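Multiheme cytochrome cf (Carboxydothermus ferrireducens DSM 11255, PDB 6QVM) is an undecaheme c-type cytochrome of the S-layer that probably passes electrons to insoluble extracellular Fe(III). Local coordinates at residues Leu261-Phe265 and Tyr289-Ala293; Leu95-Leu100 and Ala197-Val203; Arg619-Ile623 and Leu668-Glu672; Tyr439-Leu443 and Ala455-Asn459. All blocks are in the same frame, centred on the assembly; numbering follows the deposited sequence.

Contact 1: Leu261-Phe265 and Tyr289-Ala293. With HEC (heme c), chain H.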
loop_
_atom_site.group_PDB
_atom_site.type_symbol
_atom_site.label_atom_id
_atom_site.label_comp_id
_atom_site.label_asym_id
_atom_site.label_seq_id
_atom_site.Cartn_x
_atom_site.Cartn_y
_atom_site.Cartn_z
ATOM N N LEU A 261 -16.240 29.676 -16.318
ATOM C CA LEU A 261 -17.208 29.981 -15.274
ATOM C C LEU A 261 -16.548 30.447 -13.980
ATOM O O LEU A 261 -17.257 30.791 -13.027
ATOM C CB LEU A 261 -18.085 28.753 -14.985
ATOM C CG LEU A 261 -18.831 28.060 -16.133
ATOM C CD1 LEU A 261 -19.958 27.199 -15.570
ATOM C CD2 LEU A 261 -19.373 29.064 -17.143
ATOM N N ASN A 262 -15.215 30.439 -13.915
ATOM C CA ASN A 262 -14.476 30.863 -12.728
ATOM C C ASN A 262 -14.016 32.301 -12.948
ATOM O O ASN A 262 -13.167 32.563 -13.806
ATOM C CB ASN A 262 -13.291 29.937 -12.458
ATOM C CG ASN A 262 -12.708 30.125 -11.071
ATOM O OD1 ASN A 262 -12.874 31.173 -10.451
ATOM N ND2 ASN A 262 -12.025 29.099 -10.574
ATOM N N ASP A 263 -14.587 33.230 -12.182
ATOM C CA ASP A 263 -14.324 34.653 -12.352
ATOM C C ASP A 263 -13.228 35.188 -11.430
ATOM O O ASP A 263 -12.785 36.323 -11.620
ATOM C CB ASP A 263 -15.614 35.454 -12.129
ATOM C CG ASP A 263 -16.336 35.042 -10.864
ATOM O OD1 ASP A 263 -16.130 33.898 -10.409
ATOM O OD2 ASP A 263 -17.101 35.864 -10.318
ATOM N N LYS A 264 -12.778 34.409 -10.446
ATOM C CA LYS A 264 -11.726 34.860 -9.545
ATOM C C LYS A 264 -10.337 34.365 -9.925
ATOM O O LYS A 264 -9.361 35.092 -9.700
ATOM C CB LYS A 264 -12.036 34.430 -8.109
ATOM C CG LYS A 264 -13.393 34.926 -7.609
ATOM C CD LYS A 264 -13.387 35.292 -6.142
ATOM C CE LYS A 264 -14.807 35.545 -5.651
ATOM N NZ LYS A 264 -14.830 36.040 -4.247
ATOM N N PHE A 265 -10.209 33.170 -10.512
ATOM C CA PHE A 265 -8.898 32.720 -10.961
ATOM C C PHE A 265 -9.042 31.767 -12.137
ATOM O O PHE A 265 -10.142 31.347 -12.504
ATOM C CB PHE A 265 -8.085 32.081 -9.821
ATOM C CG PHE A 265 -8.747 30.895 -9.168
ATOM C CD1 PHE A 265 -9.681 31.075 -8.161
ATOM C CD2 PHE A 265 -8.423 29.602 -9.549
ATOM C CE1 PHE A 265 -10.290 29.990 -7.554
ATOM C CE2 PHE A 265 -9.022 28.514 -8.941
ATOM C CZ PHE A 265 -9.953 28.707 -7.940
ATOM N N TYR A 289 -4.554 28.457 -0.240
ATOM C CA TYR A 289 -5.764 27.996 -0.893
ATOM C C TYR A 289 -6.504 29.167 -1.533
ATOM O O TYR A 289 -6.325 30.331 -1.168
ATOM C CB TYR A 289 -6.658 27.261 0.102
ATOM C CG TYR A 289 -6.105 25.911 0.496
ATOM C CD1 TYR A 289 -6.144 24.843 -0.388
ATOM C CD2 TYR A 289 -5.531 25.708 1.745
ATOM C CE1 TYR A 289 -5.642 23.609 -0.038
ATOM C CE2 TYR A 289 -5.021 24.476 2.102
ATOM C CZ TYR A 289 -5.085 23.434 1.206
ATOM O OH TYR A 289 -4.579 22.210 1.550
ATOM N N MET A 290 -7.333 28.838 -2.509
ATOM C CA MET A 290 -8.006 29.790 -3.375
ATOM C C MET A 290 -9.465 29.952 -2.971
ATOM O O MET A 290 -10.019 29.114 -2.254
ATOM C CB MET A 290 -7.903 29.326 -4.830
ATOM C CG MET A 290 -6.481 29.008 -5.264
ATOM S SD MET A 290 -5.762 30.290 -6.297
ATOM C CE MET A 290 -4.927 29.270 -7.492
ATOM N N PRO A 291 -10.120 31.036 -3.397
ATOM C CA PRO A 291 -11.482 31.310 -2.905
ATOM C C PRO A 291 -12.549 30.326 -3.378
ATOM O O PRO A 291 -13.623 30.284 -2.765
ATOM C CB PRO A 291 -11.762 32.729 -3.427
ATOM C CG PRO A 291 -10.834 32.909 -4.580
ATOM C CD PRO A 291 -9.592 32.163 -4.185
ATOM N N TYR A 292 -12.307 29.543 -4.432
ATOM C CA TYR A 292 -13.288 28.575 -4.907
ATOM C C TYR A 292 -12.758 27.153 -4.782
ATOM O O TYR A 292 -11.557 26.903 -4.907
ATOM C CB TYR A 292 -13.678 28.813 -6.371
ATOM C CG TYR A 292 -14.507 30.043 -6.639
ATOM C CD1 TYR A 292 -15.479 30.475 -5.743
ATOM C CD2 TYR A 292 -14.326 30.767 -7.809
ATOM C CE1 TYR A 292 -16.239 31.602 -6.006
ATOM C CE2 TYR A 292 -15.078 31.888 -8.082
ATOM C CZ TYR A 292 -16.034 32.304 -7.180
ATOM O OH TYR A 292 -16.783 33.427 -7.457
ATOM N N ALA A 293 -13.677 26.225 -4.536
ATOM C CA ALA A 293 -13.450 24.804 -4.730
ATOM C C ALA A 293 -14.338 24.328 -5.873
ATOM O O ALA A 293 -15.289 25.008 -6.264
ATOM C CB ALA A 293 -13.747 24.016 -3.450
HETATM FE FE HEC H . -5.906 16.241 4.799
HETATM C CHA HEC H . -8.224 13.960 3.599
HETATM C CHB HEC H . -7.465 18.713 2.980
HETATM C CHC HEC H . -3.781 18.583 6.174
HETATM C CHD HEC H . -4.092 13.744 6.261
HETATM N NA HEC H . -7.538 16.323 3.530
HETATM C C1A HEC H . -8.331 15.257 3.148
HETATM C C2A HEC H . -9.318 15.744 2.206
HETATM C C3A HEC H . -9.115 17.055 2.032
HETATM C C4A HEC H . -7.992 17.445 2.862
HETATM C CMA HEC H . -9.932 17.978 1.103
HETATM C CAA HEC H . -10.417 14.884 1.542
HETATM C CBA HEC H . -11.592 14.821 2.521
HETATM C CGA HEC H . -12.762 14.092 1.911
HETATM O O1A HEC H . -12.608 12.908 1.500
HETATM O O2A HEC H . -13.861 14.704 1.860
HETATM N NB HEC H . -5.638 18.262 4.592
HETATM C C1B HEC H . -6.468 19.096 3.860
HETATM C C2B HEC H . -6.096 20.461 4.167
HETATM C C3B HEC H . -5.075 20.434 5.049
HETATM C C4B HEC H . -4.769 19.045 5.330
HETATM C CMB HEC H . -6.778 21.697 3.539
HETATM C CAB HEC H . -4.322 21.636 5.674
HETATM C CBB HEC H . -5.267 22.541 6.498
HETATM N NC HEC H . -4.233 16.172 5.970
HETATM C C1C HEC H . -3.523 17.256 6.452
HETATM C C2C HEC H . -2.476 16.764 7.328
HETATM C C3C HEC H . -2.560 15.420 7.357
HETATM C C4C HEC H . -3.667 15.032 6.500
HETATM C CMC HEC H . -1.449 17.655 8.059
HETATM C CAC HEC H . -1.658 14.420 8.122
HETATM C CBC HEC H . -1.810 14.603 9.645
HETATM N ND HEC H . -6.115 14.180 4.885
HETATM C C1D HEC H . -5.251 13.367 5.611
HETATM C C2D HEC H . -5.765 12.022 5.588
HETATM C C3D HEC H . -7.059 12.079 4.756
HETATM C C4D HEC H . -7.192 13.461 4.364
HETATM C CMD HEC H . -5.088 10.817 6.269
HETATM C CAD HEC H . -8.031 10.931 4.398
HETATM C CBD HEC H . -8.531 10.242 5.671
HETATM C CGD HEC H . -9.584 11.083 6.343
HETATM O O1D HEC H . -10.107 12.008 5.680
HETATM O O2D HEC H . -9.904 10.835 7.531
#
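The amide oxygen of N262 meets Y292 at the edge of its ring, close to the ring plane, with OD1 3.0 Å from Y292 CD2. The same oxygen is gripped from its own loop: K264 N donates to N262 OD1 at 3.2 Å, closing an Asx turn, and F265 N adds a weak, longer bond. The two backbone N-H groups, one of them held only weakly, limit the rotation of the amide, and with CG anti to the backbone N (chi1 -166°) its ND2 lies over the centre of the F265 ring. Next to it, the Y292 hydroxyl donates to D263, OH to OD1 3.1 Å, reaching the syn side of a carboxylate that lies within 14° of the ring plane. The aliphatic chain of K264 crosses Y292 at about a right angle and brings CE to 3.4 Å from Y292 OH; its CD also rests on P291 CG.

F265 carries the apolar half. On the face opposite to the N262 amide it receives M290: CB makes a CH-pi contact 4.0 Å from the ring centroid, and SD stands 4.3 Å from that centroid, close to the ring normal, as a Met-aromatic contact. The backbone N of Y292 faces the ring edge at CE1. One residue before M290, Y289 turns to a heme c, its OH 3.0 Å from the heme methyl CMB.

Segment 261-265 lies in the loop between strands 247-248 and 270-275 of a five-stranded antiparallel sheet. Strand 292-295 lies between strands 279-284 and 300-303 there; F265 and M290 both reach V270, while N262 and Y292 share W301.

Contact 2: Leu95-Leu100 and Ala197-Val203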
loop_
_atom_site.group_PDB
_atom_site.type_symbol
_atom_site.label_atom_id
_atom_site.label_comp_id
_atom_site.label_asym_id
_atom_site.label_seq_id
_atom_site.Cartn_x
_atom_site.Cartn_y
_atom_site.Cartn_z
ATOM N N LEU A 95 24.554 -4.348 -26.859
ATOM C CA LEU A 95 25.422 -4.180 -28.019
ATOM C C LEU A 95 26.627 -5.108 -27.998
ATOM O O LEU A 95 27.304 -5.233 -29.021
ATOM C CB LEU A 95 25.889 -2.727 -28.124
ATOM C CG LEU A 95 24.792 -1.683 -28.355
ATOM C CD1 LEU A 95 25.386 -0.291 -28.528
ATOM C CD2 LEU A 95 23.916 -2.051 -29.545
ATOM N N ASN A 96 26.910 -5.756 -26.865
ATOM C CA ASN A 96 27.957 -6.767 -26.826
ATOM C C ASN A 96 27.559 -8.052 -27.544
ATOM O O ASN A 96 28.437 -8.864 -27.849
ATOM C CB ASN A 96 28.329 -7.088 -25.376
ATOM C CG ASN A 96 29.047 -5.947 -24.684
ATOM O OD1 ASN A 96 29.831 -5.226 -25.299
ATOM N ND2 ASN A 96 28.796 -5.787 -23.393
ATOM N N TYR A 97 26.269 -8.248 -27.829
ATOM C CA TYR A 97 25.787 -9.534 -28.329
ATOM C C TYR A 97 24.770 -9.444 -29.458
ATOM O O TYR A 97 24.686 -10.385 -30.252
ATOM C CB TYR A 97 25.163 -10.342 -27.183
ATOM C CG TYR A 97 26.105 -10.647 -26.040
ATOM C CD1 TYR A 97 27.068 -11.640 -26.160
ATOM C CD2 TYR A 97 26.022 -9.955 -24.838
ATOM C CE1 TYR A 97 27.931 -11.930 -25.118
ATOM C CE2 TYR A 97 26.878 -10.240 -23.790
ATOM C CZ TYR A 97 27.830 -11.229 -23.935
ATOM O OH TYR A 97 28.681 -11.511 -22.892
ATOM N N ASP A 98 23.999 -8.367 -29.573
ATOM C CA ASP A 98 22.815 -8.374 -30.420
ATOM C C ASP A 98 23.116 -7.853 -31.820
ATOM O O ASP A 98 24.152 -7.226 -32.052
ATOM C CB ASP A 98 21.712 -7.537 -29.772
ATOM C CG ASP A 98 21.069 -8.241 -28.596
ATOM O OD1 ASP A 98 21.055 -9.490 -28.594
ATOM O OD2 ASP A 98 20.581 -7.553 -27.677
ATOM N N PRO A 99 22.221 -8.125 -32.794
ATOM C CA PRO A 99 22.387 -7.565 -34.146
ATOM C C PRO A 99 22.781 -6.095 -34.167
ATOM O O PRO A 99 22.201 -5.273 -33.450
ATOM C CB PRO A 99 21.004 -7.779 -34.768
ATOM C CG PRO A 99 20.531 -9.051 -34.139
ATOM C CD PRO A 99 21.107 -9.090 -32.737
ATOM N N LEU A 100 23.783 -5.765 -34.984
ATOM C CA LEU A 100 24.323 -4.407 -35.059
ATOM C C LEU A 100 23.530 -3.561 -36.058
ATOM O O LEU A 100 24.050 -3.046 -37.051
ATOM C CB LEU A 100 25.802 -4.447 -35.425
ATOM C CG LEU A 100 26.767 -4.994 -34.372
ATOM C CD1 LEU A 100 28.172 -5.052 -34.948
ATOM C CD2 LEU A 100 26.730 -4.129 -33.120
ATOM N N ALA A 197 30.281 -0.758 -39.411
ATOM C CA ALA A 197 30.978 -0.661 -38.136
ATOM C C ALA A 197 31.074 -2.033 -37.487
ATOM O O ALA A 197 30.086 -2.770 -37.419
ATOM C CB ALA A 197 30.247 0.310 -37.214
ATOM N N SER A 198 32.268 -2.378 -37.019
ATOM C CA SER A 198 32.441 -3.650 -36.340
ATOM C C SER A 198 31.939 -3.555 -34.905
ATOM O O SER A 198 31.815 -2.473 -34.327
ATOM C CB SER A 198 33.906 -4.083 -36.355
ATOM O OG SER A 198 34.733 -3.133 -35.705
ATOM N N ARG A 199 31.647 -4.722 -34.337
ATOM C CA ARG A 199 31.201 -4.793 -32.952
ATOM C C ARG A 199 32.150 -4.047 -32.016
ATOM O O ARG A 199 31.709 -3.344 -31.099
ATOM C CB ARG A 199 31.067 -6.262 -32.555
ATOM C CG ARG A 199 30.631 -6.494 -31.118
ATOM C CD ARG A 199 29.787 -7.744 -30.970
ATOM N NE ARG A 199 28.368 -7.384 -30.911
ATOM C CZ ARG A 199 27.404 -7.909 -31.673
ATOM N NH1 ARG A 199 27.686 -8.839 -32.584
ATOM N NH2 ARG A 199 26.143 -7.514 -31.520
ATOM N N THR A 200 33.459 -4.191 -32.238
ATOM C CA THR A 200 34.453 -3.510 -31.416
ATOM C C THR A 200 34.261 -1.999 -31.444
ATOM O O THR A 200 34.347 -1.334 -30.405
ATOM C CB THR A 200 35.858 -3.882 -31.894
ATOM O OG1 THR A 200 36.115 -5.262 -31.606
ATOM C CG2 THR A 200 36.919 -3.006 -31.227
ATOM N N GLU A 201 33.961 -1.445 -32.622
ATOM C CA GLU A 201 33.816 0.002 -32.743
ATOM C C GLU A 201 32.508 0.487 -32.129
ATOM O O GLU A 201 32.468 1.563 -31.523
ATOM C CB GLU A 201 33.919 0.416 -34.208
ATOM C CG GLU A 201 35.298 0.163 -34.797
ATOM C CD GLU A 201 35.401 0.587 -36.251
ATOM O OE1 GLU A 201 34.687 -0.000 -37.095
ATOM O OE2 GLU A 201 36.170 1.532 -36.544
ATOM N N VAL A 202 31.433 -0.292 -32.275
ATOM C CA VAL A 202 30.167 0.041 -31.623
ATOM C C VAL A 202 30.337 0.049 -30.109
ATOM O O VAL A 202 29.911 0.984 -29.420
ATOM C CB VAL A 202 29.064 -0.941 -32.058
ATOM C CG1 VAL A 202 27.800 -0.713 -31.244
ATOM C CG2 VAL A 202 28.775 -0.794 -33.543
ATOM N N VAL A 203 30.981 -0.990 -29.571
ATOM C CA VAL A 203 31.146 -1.104 -28.126
ATOM C C VAL A 203 32.064 -0.008 -27.600
ATOM O O VAL A 203 31.819 0.563 -26.532
ATOM C CB VAL A 203 31.660 -2.510 -27.768
ATOM C CG1 VAL A 203 32.208 -2.546 -26.346
ATOM C CG2 VAL A 203 30.550 -3.522 -27.942
#
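L95-L100 runs as an irregular chain against the first turn of helix 199-212 and in the opposite direction: L95 CA is 6.5 Å from V203 CA, and L100 CA is 7.2 Å from R199 CA. R199 bridges the gap. Its CG is anti to the backbone N (chi1 179°), and bends at chi2 and chi3 swing the guanidinium group over to the loop, where NE donates to L95 O at 3.1 Å. This bond is nearly straight (172°) and lies in the guanidinium plane, although it is tilted from the plane of the L95 carbonyl. As modelled, L100 CG lies over one face of the guanidinium and Y97 CA over the opposite one, though NH2 comes too close to D98 O for the exact place of the group to be sure. S198 is the N-cap, and the S-R-T-E run of 198-201 resembles the T-R-A-E signature of S-layer homology modules, consistent with a place in the S-layer-binding part of the protein. Nearly one turn further along the helix, V202 takes two leucines, with CG1 3.7 Å from L95 CD1 and CG2 3.9 Å from L100 CD2. N96 bends its amide back so that OD1 comes within 3.2 Å of V203 CG2. I127 bonds through its backbone to both L100 and A197.

Contact 3: Arg619-Ile623 and Leu668-Glu672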
loop_
_atom_site.group_PDB
_atom_site.type_symbol
_atom_site.label_atom_id
_atom_site.label_comp_id
_atom_site.label_asym_id
_atom_site.label_seq_id
_atom_site.Cartn_x
_atom_site.Cartn_y
_atom_site.Cartn_z
ATOM N N ARG A 619 -34.091 -8.957 32.464
ATOM C CA ARG A 619 -34.719 -10.236 32.153
ATOM C C ARG A 619 -33.697 -11.349 31.970
ATOM O O ARG A 619 -33.998 -12.506 32.278
ATOM C CB ARG A 619 -35.610 -10.105 30.918
ATOM C CG ARG A 619 -36.903 -9.332 31.176
ATOM C CD ARG A 619 -37.765 -9.278 29.923
ATOM N NE ARG A 619 -38.138 -10.617 29.466
ATOM C CZ ARG A 619 -38.804 -10.875 28.343
ATOM N NH1 ARG A 619 -39.166 -9.881 27.540
ATOM N NH2 ARG A 619 -39.118 -12.130 28.029
ATOM N N VAL A 620 -32.496 -11.038 31.474
ATOM C CA VAL A 620 -31.499 -12.100 31.356
ATOM C C VAL A 620 -30.906 -12.437 32.720
ATOM O O VAL A 620 -30.692 -13.612 33.031
ATOM C CB VAL A 620 -30.394 -11.753 30.336
ATOM C CG1 VAL A 620 -30.772 -12.238 28.949
ATOM C CG2 VAL A 620 -30.060 -10.270 30.337
ATOM N N ASN A 621 -30.643 -11.427 33.556
ATOM C CA ASN A 621 -30.058 -11.690 34.869
ATOM C C ASN A 621 -30.959 -12.584 35.712
ATOM O O ASN A 621 -30.485 -13.525 36.358
ATOM C CB ASN A 621 -29.781 -10.376 35.594
ATOM C CG ASN A 621 -28.546 -9.670 35.073
ATOM O OD1 ASN A 621 -27.613 -10.303 34.582
ATOM N ND2 ASN A 621 -28.529 -8.351 35.193
ATOM N N ASN A 622 -32.266 -12.325 35.696
ATOM C CA ASN A 622 -33.223 -13.115 36.461
ATOM C C ASN A 622 -33.441 -14.505 35.873
ATOM O O ASN A 622 -34.166 -15.305 36.471
ATOM C CB ASN A 622 -34.547 -12.354 36.556
ATOM C CG ASN A 622 -34.366 -10.932 37.053
ATOM O OD1 ASN A 622 -33.245 -10.435 37.139
ATOM N ND2 ASN A 622 -35.468 -10.270 37.380
ATOM N N ILE A 623 -32.835 -14.811 34.727
ATOM C CA ILE A 623 -32.861 -16.165 34.183
ATOM C C ILE A 623 -31.570 -16.864 34.588
ATOM O O ILE A 623 -31.549 -18.077 34.825
ATOM C CB ILE A 623 -33.046 -16.158 32.653
ATOM C CG1 ILE A 623 -34.450 -15.685 32.270
ATOM C CG2 ILE A 623 -32.804 -17.542 32.066
ATOM C CD1 ILE A 623 -34.696 -15.667 30.779
ATOM N N LEU A 668 -35.989 -14.598 25.105
ATOM C CA LEU A 668 -36.226 -14.476 26.540
ATOM C C LEU A 668 -37.534 -15.147 26.947
ATOM O O LEU A 668 -37.622 -15.743 28.026
ATOM C CB LEU A 668 -36.220 -13.003 26.942
ATOM C CG LEU A 668 -34.868 -12.305 26.810
ATOM C CD1 LEU A 668 -34.939 -10.890 27.364
ATOM C CD2 LEU A 668 -33.792 -13.113 27.507
ATOM N N ASP A 669 -38.555 -15.070 26.090
ATOM C CA ASP A 669 -39.826 -15.726 26.384
ATOM C C ASP A 669 -39.687 -17.242 26.345
ATOM O O ASP A 669 -40.142 -17.939 27.260
ATOM C CB ASP A 669 -40.902 -15.247 25.413
ATOM C CG ASP A 669 -41.320 -13.812 25.675
ATOM O OD1 ASP A 669 -40.844 -13.219 26.671
ATOM O OD2 ASP A 669 -42.112 -13.273 24.877
ATOM N N LYS A 670 -39.051 -17.770 25.299
ATOM C CA LYS A 670 -38.778 -19.195 25.228
ATOM C C LYS A 670 -37.756 -19.640 26.260
ATOM O O LYS A 670 -37.468 -20.834 26.344
ATOM C CB LYS A 670 -38.305 -19.562 23.816
ATOM N N ALA A 671 -37.181 -18.716 27.032
ATOM C CA ALA A 671 -36.299 -19.072 28.137
ATOM C C ALA A 671 -36.931 -18.852 29.499
ATOM O O ALA A 671 -36.566 -19.539 30.453
ATOM C CB ALA A 671 -34.989 -18.287 28.073
ATOM N N GLU A 672 -37.865 -17.907 29.612
ATOM C CA GLU A 672 -38.664 -17.779 30.821
ATOM C C GLU A 672 -39.756 -18.835 30.895
ATOM O O GLU A 672 -40.255 -19.119 31.989
ATOM C CB GLU A 672 -39.276 -16.378 30.904
ATOM C CG GLU A 672 -38.240 -15.279 31.107
ATOM C CD GLU A 672 -38.827 -13.884 31.037
ATOM O OE1 GLU A 672 -39.950 -13.732 30.511
ATOM O OE2 GLU A 672 -38.166 -12.939 31.514
#
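R619 leaves its helix with CG anti to the carbonyl carbon and turns at chi3 (60°), which lays its guanidinium group against L668, D669 and E672, the first of which it crosses obliquely. E672 extends beyond CG and meets it at about a right angle. NE donates to E672 OE2 at 3.1 Å (156°), approaching from above the carboxylate plane, and NH2 adds a weak bond to E672 OE1. NH2 also bonds D669 OD1, which lies at the guanidinium edge; the modelled 2.5 Å is very short and its exact value doubtful. L668 covers one face, its CB 3.2 Å from R619 NH2. Behind this polar rim, V620 CG1 packs on L668 CD2 at 3.5 Å, while I623 CD1 reaches A671 CB at 3.8 Å and E672 CG at 3.6 Å. The segments of helices 606-628 and 661-672 run roughly parallel, their axes 26° apart and 10.7 Å from each other at closest approach. Helix 641-652 completes a three-helix core, with V650 touching both V620 and L668. One arginine thus joins two carboxylates about one helical turn apart in a salt-bridge network; it would probably favour the ionised form of both acids, and its positive charge would also be expected to suit the C-terminal end of helix 661-672.

Contact 4: Tyr439-Leu443 and Ala455-Asn459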
loop_
_atom_site.group_PDB
_atom_site.type_symbol
_atom_site.label_atom_id
_atom_site.label_comp_id
_atom_site.label_asym_id
_atom_site.label_seq_id
_atom_site.Cartn_x
_atom_site.Cartn_y
_atom_site.Cartn_z
ATOM N N TYR A 439 -0.372 -13.315 12.033
ATOM C CA TYR A 439 -0.773 -14.710 11.906
ATOM C C TYR A 439 -1.614 -14.918 10.657
ATOM O O TYR A 439 -1.396 -15.872 9.903
ATOM C CB TYR A 439 -1.545 -15.175 13.137
ATOM C CG TYR A 439 -2.165 -16.557 12.954
ATOM C CD1 TYR A 439 -3.475 -16.709 12.497
ATOM C CD2 TYR A 439 -1.436 -17.705 13.228
ATOM C CE1 TYR A 439 -4.032 -17.959 12.321
ATOM C CE2 TYR A 439 -1.988 -18.960 13.058
ATOM C CZ TYR A 439 -3.285 -19.083 12.606
ATOM O OH TYR A 439 -3.831 -20.337 12.439
ATOM N N ARG A 440 -2.601 -14.044 10.441
ATOM C CA ARG A 440 -3.544 -14.233 9.343
ATOM C C ARG A 440 -2.838 -14.233 7.994
ATOM O O ARG A 440 -3.211 -14.992 7.093
ATOM C CB ARG A 440 -4.626 -13.156 9.391
ATOM C CG ARG A 440 -5.574 -13.297 10.573
ATOM C CD ARG A 440 -6.395 -12.035 10.785
ATOM N NE ARG A 440 -7.157 -11.669 9.594
ATOM C CZ ARG A 440 -8.397 -12.082 9.340
ATOM N NH1 ARG A 440 -9.014 -11.702 8.228
ATOM N NH2 ARG A 440 -9.020 -12.879 10.196
ATOM N N THR A 441 -1.812 -13.393 7.837
ATOM C CA THR A 441 -1.057 -13.380 6.590
ATOM C C THR A 441 -0.083 -14.549 6.522
ATOM O O THR A 441 0.090 -15.147 5.457
ATOM C CB THR A 441 -0.314 -12.057 6.426
ATOM O OG1 THR A 441 0.570 -11.867 7.538
ATOM C CG2 THR A 441 -1.302 -10.903 6.348
ATOM N N ALA A 442 0.552 -14.891 7.646
ATOM C CA ALA A 442 1.439 -16.051 7.670
ATOM C C ALA A 442 0.677 -17.320 7.313
ATOM O O ALA A 442 1.128 -18.117 6.481
ATOM C CB ALA A 442 2.098 -16.179 9.042
ATOM N N LEU A 443 -0.488 -17.518 7.934
ATOM C CA LEU A 443 -1.324 -18.673 7.622
ATOM C C LEU A 443 -1.703 -18.698 6.149
ATOM O O LEU A 443 -1.563 -19.724 5.476
ATOM C CB LEU A 443 -2.576 -18.657 8.498
ATOM C CG LEU A 443 -3.724 -19.586 8.097
ATOM C CD1 LEU A 443 -3.267 -21.034 8.015
ATOM C CD2 LEU A 443 -4.884 -19.445 9.070
ATOM N N ALA A 455 -5.793 -25.151 8.026
ATOM C CA ALA A 455 -5.374 -24.243 9.086
ATOM C C ALA A 455 -4.819 -25.007 10.279
ATOM O O ALA A 455 -3.870 -24.553 10.926
ATOM C CB ALA A 455 -6.548 -23.363 9.504
ATOM N N ALA A 456 -5.380 -26.185 10.566
ATOM C CA ALA A 456 -5.048 -26.883 11.803
ATOM C C ALA A 456 -3.581 -27.284 11.847
ATOM O O ALA A 456 -2.963 -27.268 12.918
ATOM C CB ALA A 456 -5.947 -28.104 11.974
ATOM N N ASP A 457 -3.006 -27.660 10.705
ATOM C CA ASP A 457 -1.638 -28.162 10.679
ATOM C C ASP A 457 -0.623 -27.132 10.191
ATOM O O ASP A 457 0.537 -27.487 9.968
ATOM C CB ASP A 457 -1.548 -29.448 9.847
ATOM C CG ASP A 457 -1.771 -29.213 8.369
ATOM O OD1 ASP A 457 -2.390 -28.198 8.004
ATOM O OD2 ASP A 457 -1.320 -30.055 7.565
ATOM N N PHE A 458 -1.028 -25.872 10.010
ATOM C CA PHE A 458 -0.044 -24.793 10.009
ATOM C C PHE A 458 0.377 -24.458 11.433
ATOM O O PHE A 458 1.537 -24.113 11.684
ATOM C CB PHE A 458 -0.603 -23.544 9.319
ATOM C CG PHE A 458 0.194 -22.294 9.588
ATOM C CD1 PHE A 458 1.454 -22.129 9.036
ATOM C CD2 PHE A 458 -0.315 -21.285 10.392
ATOM C CE1 PHE A 458 2.193 -20.986 9.279
ATOM C CE2 PHE A 458 0.422 -20.138 10.642
ATOM C CZ PHE A 458 1.676 -19.988 10.082
ATOM N N ASN A 459 -0.565 -24.576 12.371
ATOM C CA ASN A 459 -0.312 -24.264 13.773
ATOM C C ASN A 459 0.784 -25.151 14.351
ATOM O O ASN A 459 1.451 -24.767 15.318
ATOM C CB ASN A 459 -1.606 -24.420 14.577
ATOM C CG ASN A 459 -2.741 -23.519 14.079
ATOM O OD1 ASN A 459 -3.387 -22.835 14.869
ATOM N ND2 ASN A 459 -2.992 -23.525 12.774
#
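From CB outward, the F458 side chain advances along L443 toward helix 437-449. CB lies 3.9 Å from L443 CD1, and because CG is anti to the backbone N (chi1 165°) the ring then lies with one face against the backbone of that leucine. CD2 keeps to L443 CD1 at 3.8 Å. CE2 meets Y439 CE2 at 3.6 Å, the tyrosine carbon arriving at the edge of the phenylalanine, close to its plane. At the far end CZ touches A442 CB, 4.0 Å away, and CE1 lies near A442 O. Over the face turned to the helix sits L443 CA, 4.0 Å from the ring centroid and 20° off the normal, a CH-pi contact made by the backbone itself.

The segment 455-459 belongs to the loop that turns back after helix 437-449, so F458 plugs the return chain onto the helix it has just left. Helix 437-449 follows directly on a CXXCH heme-binding motif (C431, C434, H435), and the side chain of Y439 is about 8 Å from a bound heme c.

The Y439 and F458 rings are oblique, their planes 52° apart, and neighbouring aromatics continue the cluster: F467 meets Y439 edge-to-face, and Y446 meets F458. L443 extends the apolar surface to A455, its CD2 4.3 Å from A455 CB. The Y439 hydroxyl points to N459, whose ND2 may give it a weak bond, although the place of that nitrogen in the model is doubtful.

Overall arrangement
The four contacts follow one another along the chain in the order 2, 1, 4, 3, each closing before the next opens, and they share no helix or strand. Contact 2 joins a loop to helix 199-212, contact 1 ties a loop to the five-stranded antiparallel sheet, contact 4 folds a return loop onto helix 437-449, and contact 3 pairs helices 606-628 and 661-672. Contacts 2 and 3 lie on opposite sides of the chain's centre, their own centres about 90 Å apart; contacts 3 and 4 come nearest, about 40 Å between centres. Such spacing suits the modular, extended build of this cytochrome, with separately packed parts set along a chain of hemes.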